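Local coordinates for SusD homolog (Bacteroides thetaiotaomicron VPI-5482, PDB 3IHV), which probably binds glycans at the outer membrane of this gut bacterium, as SusD-family lipoproteins do, handing them on for uptake, at residues E19-L24 / Y185-D190; N15-A20 / T114-E119; R90-L95 / A122-F127. All blocks are in the same frame, centred on the assembly; numbering follows the deposited sequence. Where two conformers were deposited one is given.

Contact 1 (E19-L24 / Y185-D190)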
loop_
_atom_site.group_PDB
_atom_site.type_symbol
_atom_site.label_atom_id
_atom_site.label_comp_id
_atom_site.label_asym_id
_atom_site.label_seq_id
_atom_site.Cartn_x
_atom_site.Cartn_y
_atom_site.Cartn_z
ATOM N N GLU A 19 1.171 21.213 22.164
ATOM C CA GLU A 19 -0.278 21.079 21.969
ATOM C C GLU A 19 -0.601 20.865 20.506
ATOM O O GLU A 19 -1.471 20.058 20.176
ATOM C CB GLU A 19 -1.034 22.286 22.511
ATOM C CG GLU A 19 -0.919 22.414 24.009
ATOM C CD GLU A 19 -1.691 23.562 24.580
ATOM O OE1 GLU A 19 -2.438 24.265 23.855
ATOM O OE2 GLU A 19 -1.542 23.757 25.784
ATOM N N ALA A 20 0.106 21.569 19.622
ATOM C CA ALA A 20 -0.098 21.413 18.188
ATOM C C ALA A 20 0.226 19.984 17.771
ATOM O O ALA A 20 -0.467 19.393 16.915
ATOM C CB ALA A 20 0.769 22.413 17.386
ATOM N N LYS A 21 1.293 19.436 18.363
ATOM C CA LYS A 21 1.744 18.106 18.046
ATOM C C LYS A 21 0.623 17.096 18.340
ATOM O O LYS A 21 0.380 16.190 17.562
ATOM C CB LYS A 21 2.994 17.745 18.857
ATOM C CG LYS A 21 3.552 16.402 18.436
ATOM C CD LYS A 21 4.736 15.890 19.218
ATOM C CE LYS A 21 4.347 15.271 20.520
ATOM N NZ LYS A 21 5.408 14.295 20.912
ATOM N N ASP A 22 -0.021 17.251 19.482
ATOM C CA ASP A 22 -1.119 16.362 19.892
ATOM C C ASP A 22 -2.209 16.329 18.810
ATOM O O ASP A 22 -2.712 15.250 18.442
ATOM C CB ASP A 22 -1.658 16.838 21.264
ATOM C CG ASP A 22 -2.774 15.948 21.832
ATOM O OD1 ASP A 22 -2.709 14.712 21.704
ATOM O OD2 ASP A 22 -3.707 16.514 22.459
ATOM N N VAL A 23 -2.567 17.506 18.279
ATOM C CA VAL A 23 -3.621 17.598 17.230
ATOM C C VAL A 23 -3.117 16.975 15.930
ATOM O O VAL A 23 -3.841 16.241 15.237
ATOM C CB VAL A 23 -4.081 19.042 17.002
ATOM C CG1 VAL A 23 -5.118 19.079 15.876
ATOM C CG2 VAL A 23 -4.602 19.685 18.343
ATOM N N LEU A 24 -1.843 17.201 15.609
ATOM C CA LEU A 24 -1.238 16.583 14.417
ATOM C C LEU A 24 -1.285 15.061 14.471
ATOM O O LEU A 24 -1.585 14.398 13.497
ATOM C CB LEU A 24 0.230 17.012 14.257
ATOM C CG LEU A 24 1.018 16.327 13.155
ATOM C CD1 LEU A 24 0.499 16.709 11.794
ATOM C CD2 LEU A 24 2.517 16.679 13.304
ATOM N N TYR A 185 15.313 18.600 15.187
ATOM C CA TYR A 185 14.207 19.447 15.702
ATOM C C TYR A 185 13.154 18.636 16.477
ATOM O O TYR A 185 12.770 18.984 17.602
ATOM C CB TYR A 185 13.520 20.175 14.559
ATOM C CG TYR A 185 14.480 20.995 13.743
ATOM C CD1 TYR A 185 15.044 22.143 14.253
ATOM C CD2 TYR A 185 14.806 20.618 12.447
ATOM C CE1 TYR A 185 15.944 22.898 13.496
ATOM C CE2 TYR A 185 15.692 21.357 11.691
ATOM C CZ TYR A 185 16.249 22.475 12.207
ATOM O OH TYR A 185 17.120 23.189 11.413
ATOM N N ARG A 186 12.692 17.559 15.878
ATOM C CA ARG A 186 11.688 16.691 16.487
ATOM C C ARG A 186 12.333 15.648 17.432
ATOM O O ARG A 186 13.351 15.076 17.115
ATOM C CB ARG A 186 10.861 16.019 15.404
ATOM C CG ARG A 186 9.991 17.027 14.591
ATOM C CD ARG A 186 9.246 16.346 13.478
ATOM N NE ARG A 186 10.181 15.821 12.490
ATOM C CZ ARG A 186 9.823 15.244 11.354
ATOM N NH1 ARG A 186 8.559 15.110 11.056
ATOM N NH2 ARG A 186 10.739 14.774 10.518
ATOM N N GLU A 187 11.757 15.400 18.594
ATOM C CA GLU A 187 12.394 14.410 19.480
ATOM C C GLU A 187 12.384 13.020 18.853
ATOM O O GLU A 187 13.303 12.250 19.059
ATOM C CB GLU A 187 11.787 14.387 20.876
ATOM C CG GLU A 187 10.316 14.123 20.948
ATOM C CD GLU A 187 9.835 13.854 22.389
ATOM O OE1 GLU A 187 10.704 13.739 23.302
ATOM O OE2 GLU A 187 8.592 13.751 22.582
ATOM N N SER A 188 11.353 12.732 18.070
ATOM C CA SER A 188 11.218 11.460 17.385
ATOM C C SER A 188 10.447 11.677 16.102
ATOM O O SER A 188 9.450 12.399 16.104
ATOM C CB SER A 188 10.407 10.519 18.281
ATOM O OG SER A 188 9.940 9.391 17.588
ATOM N N ASN A 189 10.884 11.072 15.008
ATOM C CA ASN A 189 10.101 11.140 13.788
ATOM C C ASN A 189 9.685 9.743 13.298
ATOM O O ASN A 189 9.245 9.605 12.164
ATOM C CB ASN A 189 10.803 11.979 12.689
ATOM C CG ASN A 189 12.141 11.427 12.307
ATOM O OD1 ASN A 189 12.260 10.243 12.029
ATOM N ND2 ASN A 189 13.155 12.290 12.254
ATOM N N ASP A 190 9.762 8.744 14.204
ATOM C CA ASP A 190 9.367 7.371 13.885
ATOM C C ASP A 190 7.936 7.384 13.328
ATOM O O ASP A 190 7.035 7.943 13.944
ATOM C CB ASP A 190 9.322 6.466 15.137
ATOM C CG ASP A 190 10.644 6.359 15.869
ATOM O OD1 ASP A 190 11.472 7.270 15.801
ATOM O OD2 ASP A 190 10.848 5.341 16.555
HETATM O O HOH W 1 7.562 15.913 21.243
#
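Lys-21 and Glu-187 form a water-bridged ion pair at the surface, linking helix 17-29 to the loop between helices 159-176 and 195-210 in the helical framework of this SusD-family protein. The direct charge contact is long: Lys-21 NZ lies 3.6 Å from Glu-187 OE2. The backbones stay well apart, with 10.2 Å between the CA atoms of Lys-21 and Arg-186, so the side chains span the gap. That of Lys-21 starts with CG anti to the backbone N (chi1 -175°) and bends at chi3 (80°), while Glu-187 sets CG between its backbone N and carbonyl carbon (chi1 57°) and runs on extended. The two side chains cross at about a right angle.

Salt bridges tie neighbouring Arg-186 to Asp-183 and to Glu-119 of helix 107-135, and Asn-189 CB lies over one face of its guanidinium, toward the rim.

Solvent supplies the shorter links. One water accepts from Lys-21 NZ at 2.7 Å and donates to Glu-187 OE2, also at 2.7 Å, so Glu-187 OE2 both faces the ammonium group and accepts a hydrogen bond from the water.

Contact 2 (N15-A20 / T114-E119)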
loop_
_atom_site.group_PDB
_atom_site.type_symbol
_atom_site.label_atom_id
_atom_site.label_comp_id
_atom_site.label_asym_id
_atom_site.label_seq_id
_atom_site.Cartn_x
_atom_site.Cartn_y
_atom_site.Cartn_z
ATOM N N ASN A 15 -1.761 26.114 21.873
ATOM C CA ASN A 15 -1.087 27.323 22.354
ATOM C C ASN A 15 0.434 27.259 22.289
ATOM O O ASN A 15 1.118 28.269 22.552
ATOM C CB ASN A 15 -1.548 27.647 23.773
ATOM C CG ASN A 15 -2.967 28.161 23.808
ATOM O OD1 ASN A 15 -3.369 28.971 22.961
ATOM N ND2 ASN A 15 -3.746 27.690 24.786
ATOM N N ASN A 16 0.961 26.076 21.989
ATOM C CA ASN A 16 2.387 25.884 21.804
ATOM C C ASN A 16 2.592 24.680 20.895
ATOM O O ASN A 16 1.627 24.028 20.507
ATOM C CB ASN A 16 3.101 25.746 23.144
ATOM C CG ASN A 16 2.505 24.654 24.011
ATOM O OD1 ASN A 16 2.183 23.588 23.534
ATOM N ND2 ASN A 16 2.350 24.940 25.293
ATOM N N ALA A 17 3.841 24.394 20.545
ATOM C CA ALA A 17 4.121 23.287 19.630
ATOM C C ALA A 17 3.724 21.932 20.208
ATOM O O ALA A 17 3.301 21.035 19.472
ATOM C CB ALA A 17 5.568 23.297 19.215
ATOM N N GLU A 18 3.879 21.756 21.512
ATOM C CA GLU A 18 3.512 20.466 22.131
ATOM C C GLU A 18 1.998 20.191 21.970
ATOM O O GLU A 18 1.605 19.085 21.634
ATOM C CB GLU A 18 3.927 20.425 23.595
ATOM C CG GLU A 18 3.610 19.113 24.284
ATOM C CD GLU A 18 3.918 19.150 25.783
ATOM O OE1 GLU A 18 4.783 19.955 26.238
ATOM O OE2 GLU A 18 3.272 18.355 26.507
ATOM N N GLU A 19 1.171 21.213 22.164
ATOM C CA GLU A 19 -0.278 21.079 21.969
ATOM C C GLU A 19 -0.601 20.865 20.506
ATOM O O GLU A 19 -1.471 20.058 20.176
ATOM C CB GLU A 19 -1.034 22.286 22.511
ATOM C CG GLU A 19 -0.919 22.414 24.009
ATOM C CD GLU A 19 -1.691 23.562 24.580
ATOM O OE1 GLU A 19 -2.438 24.265 23.855
ATOM O OE2 GLU A 19 -1.542 23.757 25.784
ATOM N N ALA A 20 0.106 21.569 19.622
ATOM C CA ALA A 20 -0.098 21.413 18.188
ATOM C C ALA A 20 0.226 19.984 17.771
ATOM O O ALA A 20 -0.467 19.393 16.915
ATOM C CB ALA A 20 0.769 22.413 17.386
ATOM N N THR A 114 6.339 24.685 11.575
ATOM C CA THR A 114 6.479 24.546 10.127
ATOM C C THR A 114 6.627 23.072 9.734
ATOM O O THR A 114 6.075 22.625 8.732
ATOM C CB THR A 114 7.630 25.399 9.529
ATOM O OG1 THR A 114 8.912 24.953 10.011
ATOM C CG2 THR A 114 7.410 26.882 9.855
ATOM N N LEU A 115 7.367 22.320 10.532
ATOM C CA LEU A 115 7.481 20.885 10.272
ATOM C C LEU A 115 6.103 20.220 10.367
ATOM O O LEU A 115 5.732 19.413 9.515
ATOM C CB LEU A 115 8.467 20.224 11.240
ATOM C CG LEU A 115 9.897 20.731 11.257
ATOM C CD1 LEU A 115 10.805 19.729 12.017
ATOM C CD2 LEU A 115 10.413 20.979 9.836
ATOM N N TYR A 116 5.341 20.578 11.395
ATOM C CA TYR A 116 4.017 20.004 11.586
ATOM C C TYR A 116 3.058 20.380 10.469
ATOM O O TYR A 116 2.229 19.544 10.080
ATOM C CB TYR A 116 3.417 20.360 12.969
ATOM C CG TYR A 116 4.242 20.005 14.178
ATOM C CD1 TYR A 116 5.271 19.078 14.127
ATOM C CD2 TYR A 116 3.960 20.583 15.395
ATOM C CE1 TYR A 116 6.009 18.801 15.258
ATOM C CE2 TYR A 116 4.654 20.269 16.516
ATOM C CZ TYR A 116 5.674 19.379 16.444
ATOM O OH TYR A 116 6.379 19.121 17.603
ATOM N N ILE A 117 3.177 21.614 9.941
ATOM C CA ILE A 117 2.412 22.059 8.792
ATOM C C ILE A 117 2.758 21.169 7.620
ATOM O O ILE A 117 1.869 20.698 6.900
ATOM C CB ILE A 117 2.674 23.563 8.460
ATOM C CG1 ILE A 117 2.003 24.454 9.525
ATOM C CG2 ILE A 117 2.170 23.920 7.034
ATOM C CD1 ILE A 117 2.527 25.922 9.574
ATOM N N ALA A 118 4.055 20.913 7.437
ATOM C CA ALA A 118 4.508 20.067 6.350
ATOM C C ALA A 118 3.952 18.641 6.470
ATOM O O ALA A 118 3.573 18.026 5.465
ATOM C CB ALA A 118 6.080 20.051 6.323
ATOM N N GLU A 119 3.977 18.083 7.677
ATOM C CA GLU A 119 3.434 16.736 7.950
ATOM C C GLU A 119 1.954 16.662 7.658
ATOM O O GLU A 119 1.496 15.714 7.025
ATOM C CB GLU A 119 3.697 16.294 9.390
ATOM C CG GLU A 119 5.166 16.107 9.704
ATOM C CD GLU A 119 5.373 15.654 11.126
ATOM O OE1 GLU A 119 4.788 14.597 11.478
ATOM O OE2 GLU A 119 6.097 16.336 11.901
#
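Tyr-116 turns the edge of its ring to the first turn of helix 17-29, and the contact is built on that orientation. Ala-17 O sits near the ring plane, 3.3 Å from Tyr-116 CE2, so the carbonyl oxygen faces the C-H rim and not the pi face. Beside it, Ala-17 CB approaches the same CE2 at 4.2 Å. One turn further on, the methyl of Ala-20 meets the same edge, with its CB 4.2 Å from Tyr-116 CD2. The ring reaches this position because CG lies anti to the carbonyl carbon, beside the backbone N (chi1 -55°), which sends it from helix 107-135 across to the two alanines.

The turn it touches is capped by Asn-16, which at the N-cap takes the amide of Glu-19: Glu-19 N lies 2.9 Å from Asn-16 OD1, with an N-H...O angle of 163°. The Glu-19 carboxylate reaches back to the chain before the helix, where Asn-15 N donates to Glu-19 OE1 over 2.8 Å, meeting it from above the carboxylate plane. Asp-109 accepts from Ala-17 N, tying this helix start to the beginning of helix 107-135.

A leucine in place of Tyr-116 would probably leave Ala-17 O without its aromatic C-H neighbour and open a gap beside the two alanine methyls. With small methyls on one side and a flat ring on the other, the chemistry implies apolar packing of ordinary van der Waals spacing, to which the C-H edge near a carbonyl oxygen probably adds a weak electrostatic attraction.

Contact 3 (R90-L95 / A122-F127)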
loop_
_atom_site.group_PDB
_atom_site.type_symbol
_atom_site.label_atom_id
_atom_site.label_comp_id
_atom_site.label_asym_id
_atom_site.label_seq_id
_atom_site.Cartn_x
_atom_site.Cartn_y
_atom_site.Cartn_z
ATOM N N ARG A 90 -9.461 16.685 9.207
ATOM C CA ARG A 90 -8.507 16.820 10.328
ATOM C C ARG A 90 -7.281 17.602 9.895
ATOM O O ARG A 90 -6.820 18.484 10.624
ATOM C CB ARG A 90 -8.135 15.469 10.882
ATOM C CG ARG A 90 -9.304 14.807 11.645
ATOM C CD ARG A 90 -9.020 13.360 11.883
ATOM N NE ARG A 90 -10.108 12.708 12.599
ATOM C CZ ARG A 90 -10.174 11.406 12.854
ATOM N NH1 ARG A 90 -9.239 10.561 12.424
ATOM N NH2 ARG A 90 -11.212 10.935 13.532
ATOM N N ALA A 91 -6.770 17.297 8.712
ATOM C CA ALA A 91 -5.635 18.047 8.180
ATOM C C ALA A 91 -5.986 19.518 7.994
ATOM O O ALA A 91 -5.234 20.413 8.417
ATOM C CB ALA A 91 -5.142 17.415 6.867
ATOM N N ASN A 92 -7.106 19.777 7.315
ATOM C CA ASN A 92 -7.593 21.155 7.117
ATOM C C ASN A 92 -7.725 21.891 8.447
ATOM O O ASN A 92 -7.298 23.053 8.597
ATOM C CB ASN A 92 -8.973 21.161 6.425
ATOM C CG ASN A 92 -8.934 20.804 4.923
ATOM O OD1 ASN A 92 -7.905 20.853 4.272
ATOM N ND2 ASN A 92 -10.099 20.482 4.380
ATOM N N ASP A 93 -8.330 21.223 9.430
ATOM C CA ASP A 93 -8.578 21.820 10.734
ATOM C C ASP A 93 -7.255 22.221 11.401
ATOM O O ASP A 93 -7.089 23.342 11.885
ATOM C CB ASP A 93 -9.300 20.785 11.602
ATOM C CG ASP A 93 -9.624 21.299 12.979
ATOM O OD1 ASP A 93 -10.405 22.284 13.090
ATOM O OD2 ASP A 93 -9.044 20.731 13.944
ATOM N N PHE A 94 -6.315 21.292 11.407
ATOM C CA PHE A 94 -4.982 21.545 11.966
ATOM C C PHE A 94 -4.291 22.732 11.292
ATOM O O PHE A 94 -3.758 23.606 11.971
ATOM C CB PHE A 94 -4.104 20.293 11.829
ATOM C CG PHE A 94 -2.703 20.515 12.304
ATOM C CD1 PHE A 94 -2.406 20.417 13.650
ATOM C CD2 PHE A 94 -1.714 20.866 11.426
ATOM C CE1 PHE A 94 -1.136 20.672 14.119
ATOM C CE2 PHE A 94 -0.407 21.143 11.901
ATOM C CZ PHE A 94 -0.144 21.014 13.249
ATOM N N LEU A 95 -4.323 22.759 9.961
ATOM C CA LEU A 95 -3.696 23.831 9.173
ATOM C C LEU A 95 -4.348 25.202 9.416
ATOM O O LEU A 95 -3.659 26.213 9.616
ATOM C CB LEU A 95 -3.684 23.469 7.684
ATOM C CG LEU A 95 -2.799 22.257 7.371
ATOM C CD1 LEU A 95 -3.067 21.641 6.013
ATOM C CD2 LEU A 95 -1.286 22.647 7.512
ATOM N N ALA A 122 1.484 16.821 3.925
ATOM C CA ALA A 122 1.878 15.547 3.312
ATOM C C ALA A 122 0.755 14.517 3.489
ATOM O O ALA A 122 0.414 13.805 2.553
ATOM C CB ALA A 122 3.213 15.028 3.887
ATOM N N LEU A 123 0.169 14.462 4.678
ATOM C CA LEU A 123 -0.944 13.551 4.952
ATOM C C LEU A 123 -2.126 13.903 4.054
ATOM O O LEU A 123 -2.742 13.020 3.445
ATOM C CB LEU A 123 -1.322 13.619 6.411
ATOM C CG LEU A 123 -0.414 12.827 7.382
ATOM C CD1 LEU A 123 -0.593 13.323 8.805
ATOM C CD2 LEU A 123 -0.616 11.300 7.254
ATOM N N ARG A 124 -2.453 15.189 3.976
ATOM C CA ARG A 124 -3.551 15.630 3.118
ATOM C C ARG A 124 -3.321 15.233 1.639
ATOM O O ARG A 124 -4.220 14.718 0.953
ATOM C CB ARG A 124 -3.775 17.126 3.275
ATOM C CG ARG A 124 -4.987 17.619 2.496
ATOM C CD ARG A 124 -5.365 19.057 2.846
ATOM N NE ARG A 124 -4.341 19.991 2.416
ATOM C CZ ARG A 124 -4.340 21.287 2.677
ATOM N NH1 ARG A 124 -5.307 21.833 3.403
ATOM N NH2 ARG A 124 -3.369 22.057 2.220
ATOM N N GLY A 125 -2.083 15.368 1.185
ATOM C CA GLY A 125 -1.702 14.936 -0.174
ATOM C C GLY A 125 -1.890 13.430 -0.351
ATOM O O GLY A 125 -2.412 12.975 -1.376
HETATM N N MSE A 126 -1.488 12.668 0.671
HETATM C CA MSE A 126 -1.628 11.216 0.678
HETATM C C MSE A 126 -3.130 10.838 0.613
HETATM O O MSE A 126 -3.514 9.951 -0.157
HETATM C CB MSE A 126 -0.958 10.631 1.928
HETATM C CG MSE A 126 -0.960 9.129 1.958
HETATM SE SE MSE A 126 0.119 8.602 3.502
HETATM C CE MSE A 126 -0.550 6.800 3.853
ATOM N N PHE A 127 -3.968 11.516 1.405
ATOM C CA PHE A 127 -5.412 11.220 1.422
ATOM C C PHE A 127 -6.045 11.554 0.067
ATOM O O PHE A 127 -6.789 10.740 -0.503
ATOM C CB PHE A 127 -6.152 11.983 2.513
ATOM C CG PHE A 127 -5.648 11.723 3.910
ATOM C CD1 PHE A 127 -5.086 10.505 4.280
ATOM C CD2 PHE A 127 -5.725 12.716 4.856
ATOM C CE1 PHE A 127 -4.645 10.293 5.588
ATOM C CE2 PHE A 127 -5.285 12.500 6.125
ATOM C CZ PHE A 127 -4.744 11.311 6.490
#
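Arg-124 leans on helix 75-101, and its side chain makes all the close contacts between the two segments, at its root with Ala-91 and at its end with Leu-95 and Asn-92. At the root, Ala-91 CB and Arg-124 CB stand 3.9 Å apart. The same two residues mark the nearest backbone approach, their CA atoms being 6.0 Å from each other, an approach consistent with the small alanine side chain.

Beyond CB the arginine runs obliquely past the neighbouring helix and bends at chi3 (67°), carrying the guanidinium to Leu-95, over one face, and Asn-92, at its edge. Leu-95 CD1 lies 3.4 Å from Arg-124 NH1, and it is displaced from the centre of the group toward its rim. On the edge, Arg-124 NH1 donates to Asn-92 OD1 over 2.9 Å, with a somewhat bent N-H...O angle of 155°. The oxygen lies in the guanidinium plane, and NH1 lies in the carbonyl plane of the amide, although the two flat groups are steeply inclined to each other.

Outside partners engage both polar groups. Arg-124 NH2 forms a salt bridge with Asp-169 of helix 159-176, and Asn-92 ND2 donates to Met-141 O. The buried guanidinium is thus gripped at NH1 and NH2 by different partners, and its charge is probably offset mainly by Asp-169.

The axes of the two short segments approach to 9.7 Å at an angle of 155°, nearly antiparallel. Helices 75-101 and 107-135, consecutive and joined by a short loop, therefore form a helical hairpin, the arrangement expected of the TPR-like helical scaffold of SusD-family proteins.

The three contacts lie on one side of the chain's centre and involve helices 17-29, 75-101 and 107-135 and, in contact 1, the loop 185-190. The segments of contacts 1 and 2 overlap at Glu-19 and Ala-20, with centres about 7 Å apart, and a salt bridge connects them, Arg-186 NH1 to Glu-119 OE2 at 2.9 Å. Contact 3 is about 15 Å from contact 1 and 13 Å from contact 2, centre to centre. Phe-94 links contact 3 to the other two: its CE1 lies 3.1 Å from Ala-20 O, and its CE2 lies 3.6 Å from Tyr-116 O. None of these segments supplies a residue to either sodium site, so they are structural contacts of the helical scaffold and not part of a known ligand pocket.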